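Long-range contacts in cysteine synthase (Fusobacterium nucleatum subsp. nucleatum strain ATCC 25586, PDB 5XEO), which probably catalyses the pyridoxal-phosphate-dependent formation of L-cysteine and acetate from O-acetyl-L-serine and hydrogen sulfide: residues A[204-209]-A[223-228]; A[48-53]-A[79-84]. All blocks are in the same frame, centred on the assembly; numbering follows the deposited sequence.

Contact 1. Residues A[204-209]-A[223-228]. With PLP (pyridoxal-5'-phosphate), chain C.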
loop_
_atom_site.group_PDB
_atom_site.type_symbol
_atom_site.label_atom_id
_atom_site.label_comp_id
_atom_site.label_asym_id
_atom_site.label_seq_id
_atom_site.Cartn_x
_atom_site.Cartn_y
_atom_site.Cartn_z
ATOM N N VAL A 204 -16.470 14.920 9.440
ATOM C CA VAL A 204 -15.667 16.071 9.039
ATOM C C VAL A 204 -16.004 16.416 7.614
ATOM O O VAL A 204 -16.187 15.506 6.788
ATOM C CB VAL A 204 -14.143 15.780 9.134
ATOM C CG1 VAL A 204 -13.332 17.038 8.901
ATOM C CG2 VAL A 204 -13.807 15.182 10.471
ATOM N N GLU A 205 -16.108 17.712 7.314
ATOM C CA GLU A 205 -16.298 18.177 5.963
ATOM C C GLU A 205 -15.269 19.258 5.658
ATOM O O GLU A 205 -14.664 19.796 6.566
ATOM C CB GLU A 205 -17.765 18.634 5.683
ATOM C CG GLU A 205 -18.202 19.894 6.399
ATOM C CD GLU A 205 -19.660 20.301 6.161
ATOM O OE1 GLU A 205 -20.371 19.714 5.303
ATOM O OE2 GLU A 205 -20.074 21.280 6.825
ATOM N N PRO A 206 -15.064 19.568 4.377
ATOM C CA PRO A 206 -14.144 20.651 4.039
ATOM C C PRO A 206 -14.667 22.009 4.493
ATOM O O PRO A 206 -15.843 22.350 4.246
ATOM C CB PRO A 206 -14.048 20.591 2.523
ATOM C CG PRO A 206 -14.593 19.241 2.127
ATOM C CD PRO A 206 -15.566 18.874 3.186
ATOM N N ALA A 207 -13.808 22.787 5.138
ATOM C CA ALA A 207 -14.203 24.133 5.571
ATOM C C ALA A 207 -14.635 24.987 4.407
ATOM O O ALA A 207 -15.540 25.792 4.570
ATOM C CB ALA A 207 -13.087 24.827 6.383
ATOM N N SER A 208 -14.038 24.831 3.227
ATOM C CA SER A 208 -14.484 25.607 2.062
ATOM C C SER A 208 -15.593 24.940 1.226
ATOM O O SER A 208 -15.927 25.435 0.176
ATOM C CB SER A 208 -13.296 26.055 1.197
ATOM O OG SER A 208 -12.482 24.978 0.855
ATOM N N SER A 209 -16.175 23.842 1.707
ATOM C CA SER A 209 -17.414 23.262 1.150
ATOM C C SER A 209 -18.257 22.777 2.318
ATOM O O SER A 209 -18.495 21.562 2.492
ATOM C CB SER A 209 -17.117 22.141 0.142
ATOM O OG SER A 209 -18.182 21.982 -0.786
ATOM N N GLN A 223 -9.297 15.816 -1.393
ATOM C CA GLN A 223 -9.776 14.762 -2.317
ATOM C C GLN A 223 -10.500 13.616 -1.590
ATOM O O GLN A 223 -10.022 13.102 -0.560
ATOM C CB GLN A 223 -8.646 14.232 -3.191
ATOM C CG GLN A 223 -8.221 15.247 -4.246
ATOM C CD GLN A 223 -7.116 14.768 -5.170
ATOM O OE1 GLN A 223 -7.199 13.675 -5.736
ATOM N NE2 GLN A 223 -6.087 15.600 -5.354
ATOM N N GLY A 224 -11.675 13.266 -2.105
ATOM C CA GLY A 224 -12.532 12.230 -1.526
ATOM C C GLY A 224 -13.583 12.767 -0.566
ATOM O O GLY A 224 -14.596 12.102 -0.295
ATOM N N MET A 225 -13.355 13.949 -0.001
ATOM C CA MET A 225 -14.345 14.521 0.891
ATOM C C MET A 225 -15.173 15.559 0.123
ATOM O O MET A 225 -14.874 15.875 -1.006
ATOM C CB MET A 225 -13.673 15.114 2.130
ATOM C CG MET A 225 -13.295 14.089 3.198
ATOM S SD MET A 225 -12.320 14.730 4.594
ATOM C CE MET A 225 -13.285 16.204 4.970
ATOM N N GLY A 226 -16.210 16.087 0.757
ATOM C CA GLY A 226 -17.068 17.075 0.154
ATOM C C GLY A 226 -18.258 16.471 -0.569
ATOM O O GLY A 226 -18.204 15.351 -1.054
ATOM N N MET A 227 -19.353 17.216 -0.607
ATOM C CA MET A 227 -20.577 16.772 -1.252
ATOM C C MET A 227 -20.850 17.754 -2.385
ATOM O O MET A 227 -20.082 18.678 -2.610
ATOM C CB MET A 227 -21.694 16.723 -0.207
ATOM C CG MET A 227 -21.445 15.698 0.898
ATOM S SD MET A 227 -22.471 15.882 2.368
ATOM C CE MET A 227 -22.029 14.544 3.460
ATOM N N SER A 228 -21.895 17.536 -3.150
ATOM C CA SER A 228 -22.206 18.418 -4.296
ATOM C C SER A 228 -23.596 19.019 -4.033
ATOM O O SER A 228 -24.231 18.632 -3.041
ATOM C CB SER A 228 -22.121 17.627 -5.610
ATOM O OG SER A 228 -22.722 16.347 -5.493
HETATM N N1 PLP C . -11.290 10.206 1.900
HETATM C C2 PLP C . -11.010 9.553 0.721
HETATM C C2A PLP C . -9.580 9.468 0.237
HETATM C C3 PLP C . -12.052 8.889 0.044
HETATM O O3 PLP C . -11.785 8.210 -1.084
HETATM C C4 PLP C . -13.375 8.971 0.492
HETATM C C4A PLP C . -14.545 8.350 -0.259
HETATM C C5 PLP C . -13.646 9.684 1.673
HETATM C C6 PLP C . -12.588 10.293 2.362
HETATM C C5A PLP C . -15.048 9.803 2.217
HETATM O O4P PLP C . -15.624 8.564 2.709
HETATM P P PLP C . -17.188 8.252 2.591
HETATM O O1P PLP C . -17.276 6.976 3.322
HETATM O O2P PLP C . -17.528 8.356 1.152
HETATM O O3P PLP C . -17.902 9.357 3.371
HETATM O O HOH W 1 -19.523 19.476 1.101
HETATM O O HOH W 2 -17.853 19.915 -2.220
#

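Contact 2. Residues A[48-53]-A[79-84]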
loop_
_atom_site.group_PDB
_atom_site.type_symbol
_atom_site.label_atom_id
_atom_site.label_comp_id
_atom_site.label_asym_id
_atom_site.label_seq_id
_atom_site.Cartn_x
_atom_site.Cartn_y
_atom_site.Cartn_z
ATOM N N ARG A 48 -13.806 -1.934 0.873
ATOM C CA ARG A 48 -14.859 -2.554 1.686
ATOM C C ARG A 48 -16.240 -2.404 1.066
ATOM O O ARG A 48 -17.013 -3.369 1.091
ATOM C CB ARG A 48 -14.912 -1.983 3.090
ATOM C CG ARG A 48 -13.700 -2.217 3.974
ATOM C CD ARG A 48 -13.900 -1.384 5.233
ATOM N NE ARG A 48 -12.760 -1.366 6.144
ATOM C CZ ARG A 48 -12.522 -2.216 7.136
ATOM N NH1 ARG A 48 -13.334 -3.250 7.356
ATOM N NH2 ARG A 48 -11.447 -2.064 7.887
ATOM N N ILE A 49 -16.545 -1.213 0.535
ATOM C CA ILE A 49 -17.856 -0.927 -0.051
ATOM C C ILE A 49 -17.952 -1.491 -1.481
ATOM O O ILE A 49 -19.015 -1.971 -1.894
ATOM C CB ILE A 49 -18.285 0.573 0.042
ATOM C CG1 ILE A 49 -17.568 1.476 -0.957
ATOM C CG2 ILE A 49 -18.184 1.059 1.484
ATOM C CD1 ILE A 49 -18.193 2.866 -1.120
ATOM N N ALA A 50 -16.843 -1.470 -2.226
ATOM C CA ALA A 50 -16.806 -2.100 -3.530
ATOM C C ALA A 50 -17.104 -3.589 -3.360
ATOM O O ALA A 50 -17.912 -4.149 -4.116
ATOM C CB ALA A 50 -15.456 -1.903 -4.207
ATOM N N LEU A 51 -16.459 -4.222 -2.373
ATOM C CA LEU A 51 -16.679 -5.651 -2.117
ATOM C C LEU A 51 -18.156 -5.920 -1.741
ATOM O O LEU A 51 -18.800 -6.787 -2.353
ATOM C CB LEU A 51 -15.744 -6.174 -1.026
ATOM C CG LEU A 51 -15.930 -7.661 -0.679
ATOM C CD1 LEU A 51 -15.573 -8.529 -1.879
ATOM C CD2 LEU A 51 -15.169 -8.065 0.556
ATOM N N LYS A 52 -18.691 -5.192 -0.748
ATOM C CA LYS A 52 -20.056 -5.478 -0.321
ATOM C C LYS A 52 -21.100 -5.154 -1.416
ATOM O O LYS A 52 -22.038 -5.931 -1.632
ATOM C CB LYS A 52 -20.417 -4.843 1.022
ATOM C CG LYS A 52 -21.643 -5.534 1.642
ATOM C CD LYS A 52 -21.998 -5.012 3.003
ATOM C CE LYS A 52 -23.310 -5.589 3.501
ATOM N NZ LYS A 52 -23.205 -7.035 3.763
ATOM N N MET A 53 -20.917 -4.069 -2.150
ATOM C CA MET A 53 -21.893 -3.709 -3.176
ATOM C C MET A 53 -21.934 -4.748 -4.289
ATOM O O MET A 53 -23.014 -5.114 -4.774
ATOM C CB MET A 53 -21.612 -2.321 -3.743
ATOM C CG MET A 53 -21.910 -1.190 -2.746
ATOM S SD MET A 53 -21.817 0.429 -3.558
ATOM C CE MET A 53 -20.073 0.599 -3.931
ATOM N N ILE A 79 -11.317 2.645 -8.031
ATOM C CA ILE A 79 -10.147 1.762 -7.838
ATOM C C ILE A 79 -10.561 0.486 -7.158
ATOM O O ILE A 79 -10.192 -0.601 -7.592
ATOM C CB ILE A 79 -9.025 2.468 -7.051
ATOM C CG1 ILE A 79 -8.473 3.608 -7.902
ATOM C CG2 ILE A 79 -7.918 1.489 -6.622
ATOM C CD1 ILE A 79 -7.662 4.614 -7.123
ATOM N N GLY A 80 -11.347 0.626 -6.103
ATOM C CA GLY A 80 -11.855 -0.497 -5.353
ATOM C C GLY A 80 -12.681 -1.424 -6.230
ATOM O O GLY A 80 -12.474 -2.627 -6.254
ATOM N N LEU A 81 -13.600 -0.851 -6.973
ATOM C CA LEU A 81 -14.370 -1.649 -7.936
ATOM C C LEU A 81 -13.493 -2.362 -8.977
ATOM O O LEU A 81 -13.701 -3.535 -9.264
ATOM C CB LEU A 81 -15.399 -0.777 -8.639
ATOM C CG LEU A 81 -16.569 -0.345 -7.760
ATOM C CD1 LEU A 81 -17.331 0.732 -8.509
ATOM C CD2 LEU A 81 -17.474 -1.535 -7.414
ATOM N N ALA A 82 -12.515 -1.641 -9.513
ATOM C CA ALA A 82 -11.582 -2.164 -10.499
ATOM C C ALA A 82 -10.844 -3.397 -9.999
ATOM O O ALA A 82 -10.832 -4.457 -10.656
ATOM C CB ALA A 82 -10.611 -1.066 -10.918
ATOM N N MET A 83 -10.308 -3.302 -8.789
ATOM C CA MET A 83 -9.575 -4.420 -8.192
ATOM C C MET A 83 -10.487 -5.642 -7.978
ATOM O O MET A 83 -10.104 -6.775 -8.302
ATOM C CB MET A 83 -8.969 -3.975 -6.862
ATOM C CG MET A 83 -8.167 -5.047 -6.164
ATOM S SD MET A 83 -7.722 -4.571 -4.500
ATOM C CE MET A 83 -9.367 -4.495 -3.773
ATOM N N ILE A 84 -11.673 -5.401 -7.428
ATOM C CA ILE A 84 -12.664 -6.458 -7.169
ATOM C C ILE A 84 -13.074 -7.105 -8.503
ATOM O O ILE A 84 -13.145 -8.347 -8.622
ATOM C CB ILE A 84 -13.940 -5.909 -6.454
ATOM C CG1 ILE A 84 -13.615 -5.389 -5.032
ATOM C CG2 ILE A 84 -15.020 -6.973 -6.379
ATOM C CD1 ILE A 84 -13.043 -6.440 -4.133
#

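Contact 1. Residues A[204-209]-A[223-228]
Met225 reaches across to the end of strand 200-206 with its terminal methyl, CE lying 3.5 Å from Val204 O and 4.0 Å from Val204 CG1. Its chain runs extended through chi2 and then bends at the sulfur (chi3 47°), which turns CE back over the peptide linking Glu205 to Pro206, 3.7 Å from Glu205 C. The Val204 side chain meets it at a slant, while Val204 O is hydrogen-bonded to Thr179 OG1. One step on, the Pro206 ring lies against the backbone of Gly226, with CD 3.8 Å from Gly226 N and CD also 3.9 Å from Met225 CE. Beyond this apolar patch the link becomes wet. One water donates to Ser209 O and accepts from Met227 N; a second joins Ser209 OG to Met227 O, 2.6 Å from the latter, and Ser209 OG is also hydrogen-bonded to Gly218 O. On its other side Met225 meets the cofactor, CG 4.0 Å from C6 of the pyridoxal phosphate, and Gly224 O approaches the cofactor's C5 at 3.3 Å. The loop thus lies between a strand of the six-stranded mixed sheet and the pyridine ring, lining the cofactor pocket of a fold type II PLP enzyme.

Contact 2. Residues A[48-53]-A[79-84]
Ala50 of helix 46-60 presses its methyl against the backbone of helix 76-88 at Gly80 and Leu81, in a close helix-helix crossing within the fold of type II PLP enzymes, to which the cysteine synthase/cystathionine beta-synthase family belongs. The short segments approach to 8.2 Å between axes and cross at -53°. Backbone packing forms the centre: Ala50 CB sits 3.5 Å from both Gly80 C and Leu81 N, meeting the peptide between them. Gly80 has only hydrogen at a position where a CB would be tight against Ala50 CB, consistent with the close approach. Charged groups serve other neighbours. Arg48 and Lys52 take no part in the crossing: Arg48 NE is salt-bridged to Glu37 and NH2 to Glu163, and Lys52 NZ to Glu158 and Glu56. Helix 46-60 starts at Lys46, the predicted Schiff-base lysine, and helix 76-88 at the cofactor ligand Asn76. Apolar side chains flank Ala50. The end of Leu81 turns toward the facing helix, CD2 3.8 Å from Ala50 CB, and Ile84, one turn on from Gly80, brings CG1 to 4.0 Å from Ala50 CB. Leu81 also packs on Ile54 of the facing helix, and Ile84 on Ile14. Leu51 and Ile84 cross at about a right angle. Leu51 holds CG opposite its backbone N (chi1 179°), and CD1 meets Ile84 CD1 at 4.0 Å.

Along the chain contact 2 closes before contact 1 opens, and their centres lie 22 Å apart on opposite sides of the chain's centre. Nearest atoms stay about 9 Å apart, so the two do not touch. They share no helix or strand: contact 2 joins helices 46-60 and 76-88, which lead into and out of strand 68-72 of the four-stranded parallel sheet, whereas contact 1 backs onto strand 200-206 of the six-stranded mixed sheet. Pyridoxal phosphate relates them. Segment 223-228 touches its ring directly, while helix 76-88 of contact 2 begins with the cofactor ligand Asn76, so the site draws on elements beside both sheets.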